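PDB 1NTH: monomethylamine methyltransferase mtmB1 from Methanosarcina barkeri, which catalyses the transfer of the methyl group of monomethylamine to the corrinoid cofactor of its partner protein MtmC, a step in methanogenesis from methylamine. Local coordinates for residues L45-E50 / E273-D278; P262-Y267 / T308-M313; L346-A351 / S410-N415. One frame throughout, in Å; residues are numbered along the deposited sequence.

How the contacts relate
All three contacts lie in a TIM-barrel chain whose eight parallel strands are ringed by helices. Contacts 1 and 2 are neighbours, their centres about 9 Å apart: strand 263-264 is followed, after a short loop, by helix 271-288, and their segments alternate along the chain. The 45-50 loop also meets helix 309-325, with the CE methyl of M313 against G49 and E50. Contact 3 comes later in the chain, its centre about 15 Å from that of contact 2 and 21 Å from that of contact 1. Helix 309-325 bridges the gap, R309 forming a salt bridge with E413 and L312 packing on A351 and Y412. Together they join outer helices and loops around the barrel.

Contact 1. Residues L45-E50 / E273-D278; sequences LDFKGE and ETTIVD
F47 turns the edge of its ring, not a face, toward T275, and the two side chains point head-on toward each other from the loop and the helix. T275 CB lies in the ring plane, and OG1 approaches the same rim, 3.3 Å from F47 CE2. The methyl takes part as well, with T275 CG2 3.8 Å from F47 CZ, so the whole branched end of the threonine sits against the CE2-CZ edge. The rotamer accounts for this: OG1 is anti to the carbonyl carbon (chi1 -52°), beside the backbone N, where it also reaches back along helix 271-288 to hydrogen-bond with I271 O.

Next to this pair, L45 and I276 meet at a slant through their methyl ends, L45 CD1 standing 3.6 Å from I276 CD1 and almost as close to CG1. F47 also stacks on W317, and L45 packs on helix 56-73, which places the loop between three helices. Where the chain leaves F47 it makes a type I' turn to E50. The backbone N of F47 is itself held by E272.

Across the interface the contact is mainly van der Waals, methyl against methyl in L45 and I276 and ring edge against branched side chain in F47 and T275. The one polar atom at the ring edge, T275 OG1, is buried but satisfied within its own helix, so the aromatic rim can lie against it without stranding a hydroxyl.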
# COMPACT_ATOMS: atom_id res chain seq x y z
N LEU A 45 -45.53 -8.93 -29.04
CA LEU A 45 -44.18 -9.43 -29.24
C LEU A 45 -44.14 -10.72 -30.04
O LEU A 45 -44.85 -11.68 -29.73
CB LEU A 45 -43.49 -9.63 -27.89
CG LEU A 45 -43.41 -8.38 -27.00
CD1 LEU A 45 -42.65 -8.72 -25.72
CD2 LEU A 45 -42.73 -7.24 -27.75
N ASP A 46 -43.31 -10.73 -31.07
CA ASP A 46 -43.13 -11.89 -31.95
C ASP A 46 -41.71 -11.80 -32.49
O ASP A 46 -41.40 -10.90 -33.28
CB ASP A 46 -44.14 -11.83 -33.10
CG ASP A 46 -44.12 -13.08 -33.96
OD1 ASP A 46 -43.16 -13.87 -33.87
OD2 ASP A 46 -45.08 -13.28 -34.74
N PHE A 47 -40.85 -12.71 -32.07
CA PHE A 47 -39.45 -12.69 -32.51
C PHE A 47 -39.23 -13.31 -33.89
O PHE A 47 -38.14 -13.23 -34.45
CB PHE A 47 -38.57 -13.38 -31.47
CG PHE A 47 -38.56 -12.69 -30.12
CD1 PHE A 47 -39.17 -11.45 -29.95
CD2 PHE A 47 -37.92 -13.28 -29.04
CE1 PHE A 47 -39.15 -10.81 -28.71
CE2 PHE A 47 -37.89 -12.64 -27.80
CZ PHE A 47 -38.50 -11.41 -27.63
N LYS A 48 -40.27 -13.94 -34.42
CA LYS A 48 -40.22 -14.54 -35.75
C LYS A 48 -38.98 -15.38 -36.07
O LYS A 48 -38.40 -15.25 -37.15
CB LYS A 48 -40.39 -13.44 -36.80
CG LYS A 48 -41.67 -12.63 -36.60
CD LYS A 48 -41.72 -11.40 -37.48
CE LYS A 48 -42.97 -10.59 -37.20
NZ LYS A 48 -43.01 -9.31 -37.96
N GLY A 49 -38.58 -16.22 -35.12
CA GLY A 49 -37.43 -17.09 -35.34
C GLY A 49 -36.04 -16.48 -35.38
O GLY A 49 -35.07 -17.20 -35.60
N GLU A 50 -35.93 -15.17 -35.17
CA GLU A 50 -34.62 -14.53 -35.19
C GLU A 50 -33.88 -14.70 -33.87
O GLU A 50 -34.50 -14.66 -32.80
CB GLU A 50 -34.75 -13.03 -35.46
CG GLU A 50 -35.14 -12.64 -36.87
CD GLU A 50 -34.88 -11.17 -37.14
OE1 GLU A 50 -35.41 -10.32 -36.39
OE2 GLU A 50 -34.15 -10.86 -38.10
N GLU A 273 -42.13 -14.43 -23.44
CA GLU A 273 -42.44 -14.21 -22.03
C GLU A 273 -41.18 -14.22 -21.17
O GLU A 273 -41.01 -13.37 -20.30
CB GLU A 273 -43.40 -15.29 -21.51
CG GLU A 273 -44.79 -15.27 -22.13
CD GLU A 273 -44.89 -16.07 -23.42
OE1 GLU A 273 -46.03 -16.33 -23.86
OE2 GLU A 273 -43.84 -16.44 -24.00
N THR A 274 -40.31 -15.19 -21.42
CA THR A 274 -39.08 -15.31 -20.65
C THR A 274 -38.14 -14.14 -20.96
O THR A 274 -37.37 -13.72 -20.10
CB THR A 274 -38.37 -16.65 -20.94
OG1 THR A 274 -39.25 -17.74 -20.65
CG2 THR A 274 -37.12 -16.80 -20.07
N THR A 275 -38.21 -13.62 -22.18
CA THR A 275 -37.36 -12.50 -22.57
C THR A 275 -37.83 -11.23 -21.86
O THR A 275 -37.01 -10.38 -21.49
CB THR A 275 -37.37 -12.30 -24.10
OG1 THR A 275 -37.06 -13.55 -24.74
CG2 THR A 275 -36.32 -11.27 -24.51
N ILE A 276 -39.14 -11.09 -21.68
CA ILE A 276 -39.68 -9.93 -20.98
C ILE A 276 -39.11 -9.95 -19.56
O ILE A 276 -38.67 -8.93 -19.04
CB ILE A 276 -41.23 -9.99 -20.91
CG1 ILE A 276 -41.81 -9.76 -22.30
CG2 ILE A 276 -41.76 -8.96 -19.92
CD1 ILE A 276 -43.33 -9.91 -22.37
N VAL A 277 -39.11 -11.13 -18.95
CA VAL A 277 -38.57 -11.28 -17.60
C VAL A 277 -37.07 -10.97 -17.60
O VAL A 277 -36.57 -10.30 -16.70
CB VAL A 277 -38.78 -12.73 -17.07
CG1 VAL A 277 -37.92 -12.97 -15.83
CG2 VAL A 277 -40.24 -12.95 -16.74
N ASP A 278 -36.38 -11.44 -18.63
CA ASP A 278 -34.94 -11.22 -18.75
C ASP A 278 -34.63 -9.72 -18.79
O ASP A 278 -33.72 -9.25 -18.10
CB ASP A 278 -34.40 -11.90 -20.01
CG ASP A 278 -32.90 -12.08 -19.98
OD1 ASP A 278 -32.25 -11.56 -19.04
OD2 ASP A 278 -32.36 -12.73 -20.90

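Contact 2. Residues P262-Y267 / T308-M313; sequences PIFGGY and TRETLM
E310 lies over the ring of F264, and the helix that carries it starts two residues earlier, with T308 at the N-cap position of helix 309-325. The backbone N of T308 donates to T311 OG1 at 2.9 Å, and its hydroxyl makes a weak, long bond of 3.4 Å from T308 OG1 to E310 OE1. R309 turns elsewhere, to salt bridges with D406 and E413.

E310 carries the contact. Its aliphatic stem lies over one face of the F264 ring: CB stands 3.6 Å from the ring centroid, only 2° off the normal, a well-centred CH-pi interaction. E310 CG lies 3.4 Å from F264 CZ, and a bend at chi2 carries the carboxylate on past the CE2-CZ rim, inclined 28° to the ring plane. CD follows at 3.7 Å from F264 CE2. The ring is brought beneath this stem by F264 CG standing anti to the backbone N (chi1 164°).

Strand 263-264 is a short parallel neighbour of strand 293-300 in the barrel sheet, to which F264 is also tied by backbone hydrogen bonds with V299 and, just past the strand's end, I301; a type II turn from I263 to G266 then carries the chain away. Helix 309-325 comes next in the chain after strand 293-300. H300 meets the F264 ring edge-to-face, and I271 touches both F264 and E310.

T311 adds a looser apolar touch at the root of the phenylalanine, its methyl CG2 lying 4.2 Å from F264 CB.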
# COMPACT_ATOMS: atom_id res chain seq x y z
N PRO A 262 -32.91 -16.66 -16.20
CA PRO A 262 -34.32 -16.95 -16.48
C PRO A 262 -34.49 -18.32 -17.12
O PRO A 262 -33.67 -18.75 -17.94
CB PRO A 262 -34.73 -15.80 -17.40
CG PRO A 262 -33.46 -15.46 -18.12
CD PRO A 262 -32.43 -15.53 -17.02
N ILE A 263 -35.56 -19.01 -16.74
CA ILE A 263 -35.81 -20.36 -17.24
C ILE A 263 -36.86 -20.42 -18.34
O ILE A 263 -38.03 -20.10 -18.12
CB ILE A 263 -36.25 -21.28 -16.08
CG1 ILE A 263 -35.16 -21.31 -15.00
CG2 ILE A 263 -36.51 -22.69 -16.60
CD1 ILE A 263 -35.55 -22.08 -13.75
N PHE A 264 -36.43 -20.83 -19.54
CA PHE A 264 -37.35 -20.97 -20.65
C PHE A 264 -38.26 -22.14 -20.30
O PHE A 264 -37.79 -23.22 -19.96
CB PHE A 264 -36.60 -21.31 -21.94
CG PHE A 264 -37.50 -21.85 -23.02
CD1 PHE A 264 -38.46 -21.04 -23.62
CD2 PHE A 264 -37.44 -23.19 -23.40
CE1 PHE A 264 -39.34 -21.54 -24.57
CE2 PHE A 264 -38.31 -23.71 -24.35
CZ PHE A 264 -39.27 -22.89 -24.93
N GLY A 265 -39.57 -21.92 -20.39
CA GLY A 265 -40.51 -22.97 -20.05
C GLY A 265 -40.76 -22.97 -18.55
O GLY A 265 -41.44 -23.85 -18.02
N GLY A 266 -40.19 -21.97 -17.88
CA GLY A 266 -40.35 -21.84 -16.44
C GLY A 266 -41.61 -21.09 -16.06
O GLY A 266 -42.59 -21.12 -16.79
N TYR A 267 -41.57 -20.40 -14.92
CA TYR A 267 -42.74 -19.66 -14.44
C TYR A 267 -43.27 -18.58 -15.38
O TYR A 267 -44.47 -18.30 -15.39
CB TYR A 267 -42.46 -19.04 -13.07
CG TYR A 267 -42.08 -20.02 -11.99
CD1 TYR A 267 -42.79 -21.21 -11.82
CD2 TYR A 267 -41.03 -19.75 -11.12
CE1 TYR A 267 -42.46 -22.12 -10.81
CE2 TYR A 267 -40.69 -20.64 -10.10
CZ TYR A 267 -41.40 -21.82 -9.95
OH TYR A 267 -41.06 -22.69 -8.95
N THR A 308 -29.67 -23.66 -26.26
CA THR A 308 -30.71 -24.28 -27.06
C THR A 308 -31.23 -23.14 -27.94
O THR A 308 -30.96 -21.97 -27.67
CB THR A 308 -31.88 -24.83 -26.20
OG1 THR A 308 -32.57 -23.74 -25.58
CG2 THR A 308 -31.35 -25.79 -25.15
N ARG A 309 -31.97 -23.48 -28.99
CA ARG A 309 -32.50 -22.46 -29.89
C ARG A 309 -33.28 -21.40 -29.12
O ARG A 309 -33.11 -20.20 -29.36
CB ARG A 309 -33.39 -23.12 -30.94
CG ARG A 309 -33.97 -22.16 -31.97
CD ARG A 309 -34.72 -22.94 -33.05
NE ARG A 309 -33.82 -23.78 -33.84
CZ ARG A 309 -33.17 -23.38 -34.93
NH1 ARG A 309 -33.32 -22.14 -35.37
NH2 ARG A 309 -32.36 -24.21 -35.56
N GLU A 310 -34.13 -21.83 -28.19
CA GLU A 310 -34.94 -20.90 -27.42
C GLU A 310 -34.14 -19.98 -26.49
O GLU A 310 -34.38 -18.78 -26.47
CB GLU A 310 -35.98 -21.66 -26.59
CG GLU A 310 -36.96 -22.47 -27.44
CD GLU A 310 -36.53 -23.91 -27.64
OE1 GLU A 310 -35.34 -24.23 -27.44
OE2 GLU A 310 -37.40 -24.73 -28.02
N THR A 311 -33.20 -20.55 -25.75
CA THR A 311 -32.40 -19.75 -24.82
C THR A 311 -31.46 -18.78 -25.54
O THR A 311 -31.17 -17.70 -25.04
CB THR A 311 -31.59 -20.65 -23.85
OG1 THR A 311 -30.78 -21.57 -24.60
CG2 THR A 311 -32.54 -21.44 -22.95
N LEU A 312 -30.98 -19.17 -26.72
CA LEU A 312 -30.11 -18.28 -27.49
C LEU A 312 -30.94 -17.09 -27.98
O LEU A 312 -30.48 -15.95 -27.97
CB LEU A 312 -29.48 -19.02 -28.67
CG LEU A 312 -28.42 -20.08 -28.31
CD1 LEU A 312 -27.98 -20.82 -29.56
CD2 LEU A 312 -27.22 -19.40 -27.63
N MET A 313 -32.18 -17.35 -28.39
CA MET A 313 -33.06 -16.28 -28.86
C MET A 313 -33.39 -15.33 -27.71
O MET A 313 -33.42 -14.11 -27.90
CB MET A 313 -34.35 -16.87 -29.43
CG MET A 313 -34.16 -17.59 -30.75
SD MET A 313 -35.67 -18.43 -31.28
CE MET A 313 -36.71 -17.04 -31.70

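Contact 3. Residues L346-A351 / S410-N415; sequences LLEASA and SLYEKN
L347 is the first residue of its helix to meet Y412, and it does so at the base of the side chain: L347 CB lies 4.3 Å from Y412 CD2, while its carbonyl O comes within 3.8 Å of Y412 CE2. Farther out, L347 packs on L408 and L451, linking this spot to helices 398-410 and 438-454.

E348 follows and puts its stem over one face of the tyrosine ring. CG is 3.9 Å from the ring centroid and 4° off the normal, a CH-pi interaction placed over the centre, and CA also approaches CE2. With CG anti to the carbonyl carbon (chi1 -80°) and the chain extended beyond it, the carboxylate is carried past the ring, its plane turned 51° from that of the aromatic group. Both oxygens are taken up there: OE1 accepts from the backbone N of A338, and OE2 from the backbone N of C337 and from N307 ND2. These three bonds are consistent with a fixed carboxylate, with CG kept over the ring centre.

A351 closes the walk at the ring edge, its CB 3.2 Å from Y412 OH and near the ring plane. That hydroxyl is hydrogen-bonded to N307 O, so N307 serves both the tyrosine and the glutamate.

Y412 begins a type I turn that ends at N415, in the stretch leading on toward helix 425-428. A turn residue laying its aromatic ring on the side of helix 343-359 is loop-against-helix packing in the outer layer of this TIM barrel, pinned through N307 to the loop that precedes helix 309-325.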
# COMPACT_ATOMS: atom_id res chain seq x y z
N LEU A 346 -18.01 -28.12 -28.01
CA LEU A 346 -17.42 -26.98 -28.69
C LEU A 346 -18.41 -26.26 -29.59
O LEU A 346 -18.43 -25.03 -29.65
CB LEU A 346 -16.19 -27.42 -29.50
CG LEU A 346 -15.05 -28.02 -28.67
CD1 LEU A 346 -13.89 -28.37 -29.59
CD2 LEU A 346 -14.60 -27.02 -27.60
N LEU A 347 -19.25 -27.02 -30.30
CA LEU A 347 -20.24 -26.41 -31.18
C LEU A 347 -21.33 -25.70 -30.39
O LEU A 347 -21.82 -24.65 -30.81
CB LEU A 347 -20.86 -27.47 -32.10
CG LEU A 347 -19.91 -28.08 -33.14
CD1 LEU A 347 -20.66 -29.14 -33.95
CD2 LEU A 347 -19.36 -27.00 -34.05
N GLU A 348 -21.70 -26.26 -29.25
CA GLU A 348 -22.72 -25.65 -28.40
C GLU A 348 -22.22 -24.30 -27.89
O GLU A 348 -22.91 -23.29 -27.98
CB GLU A 348 -23.04 -26.55 -27.20
CG GLU A 348 -23.97 -27.72 -27.50
CD GLU A 348 -24.26 -28.54 -26.25
OE1 GLU A 348 -23.44 -29.41 -25.89
OE2 GLU A 348 -25.31 -28.30 -25.61
N ALA A 349 -21.00 -24.30 -27.36
CA ALA A 349 -20.41 -23.08 -26.83
C ALA A 349 -20.22 -22.06 -27.96
O ALA A 349 -20.39 -20.86 -27.76
CB ALA A 349 -19.08 -23.38 -26.16
N SER A 350 -19.87 -22.55 -29.15
CA SER A 350 -19.66 -21.67 -30.29
C SER A 350 -20.95 -20.95 -30.67
O SER A 350 -20.94 -19.75 -30.95
CB SER A 350 -19.14 -22.47 -31.49
OG SER A 350 -17.84 -22.96 -31.25
N ALA A 351 -22.06 -21.68 -30.70
CA ALA A 351 -23.34 -21.08 -31.05
C ALA A 351 -23.65 -19.94 -30.07
O ALA A 351 -24.13 -18.89 -30.48
CB ALA A 351 -24.45 -22.12 -31.01
N SER A 410 -28.93 -26.30 -35.65
CA SER A 410 -29.54 -27.48 -36.26
C SER A 410 -28.60 -28.68 -36.22
O SER A 410 -29.05 -29.83 -36.30
CB SER A 410 -29.94 -27.19 -37.70
OG SER A 410 -31.03 -26.28 -37.76
N LEU A 411 -27.30 -28.42 -36.11
CA LEU A 411 -26.32 -29.50 -36.08
C LEU A 411 -26.30 -30.28 -34.77
O LEU A 411 -25.75 -31.39 -34.73
CB LEU A 411 -24.91 -28.95 -36.35
CG LEU A 411 -24.62 -28.37 -37.74
CD1 LEU A 411 -23.18 -27.90 -37.79
CD2 LEU A 411 -24.87 -29.43 -38.80
N TYR A 412 -26.89 -29.74 -33.71
CA TYR A 412 -26.88 -30.45 -32.43
C TYR A 412 -28.20 -30.48 -31.65
O TYR A 412 -28.34 -31.26 -30.72
CB TYR A 412 -25.77 -29.88 -31.53
CG TYR A 412 -25.96 -28.42 -31.11
CD1 TYR A 412 -27.00 -28.05 -30.25
CD2 TYR A 412 -25.11 -27.42 -31.58
CE1 TYR A 412 -27.18 -26.72 -29.86
CE2 TYR A 412 -25.28 -26.09 -31.20
CZ TYR A 412 -26.31 -25.74 -30.34
OH TYR A 412 -26.48 -24.43 -29.97
N GLU A 413 -29.16 -29.64 -32.03
CA GLU A 413 -30.41 -29.57 -31.28
C GLU A 413 -31.28 -30.83 -31.26
O GLU A 413 -32.28 -30.88 -30.54
CB GLU A 413 -31.25 -28.38 -31.76
CG GLU A 413 -31.93 -28.53 -33.10
CD GLU A 413 -32.62 -27.25 -33.53
OE1 GLU A 413 -33.08 -26.50 -32.63
OE2 GLU A 413 -32.72 -26.99 -34.74
N LYS A 414 -30.89 -31.85 -32.01
CA LYS A 414 -31.66 -33.10 -32.02
C LYS A 414 -30.94 -34.17 -31.21
O LYS A 414 -31.38 -35.31 -31.15
CB LYS A 414 -31.86 -33.57 -33.47
CG LYS A 414 -32.67 -32.62 -34.33
CD LYS A 414 -34.10 -32.52 -33.86
CE LYS A 414 -34.91 -31.60 -34.75
NZ LYS A 414 -36.33 -31.49 -34.30
N ASN A 415 -29.84 -33.78 -30.56
CA ASN A 415 -29.04 -34.71 -29.78
C ASN A 415 -28.90 -34.35 -28.30
O ASN A 415 -27.99 -34.85 -27.64
CB ASN A 415 -27.65 -34.82 -30.40
CG ASN A 415 -27.71 -35.17 -31.88
OD1 ASN A 415 -26.77 -34.89 -32.63
ND2 ASN A 415 -28.80 -35.80 -32.30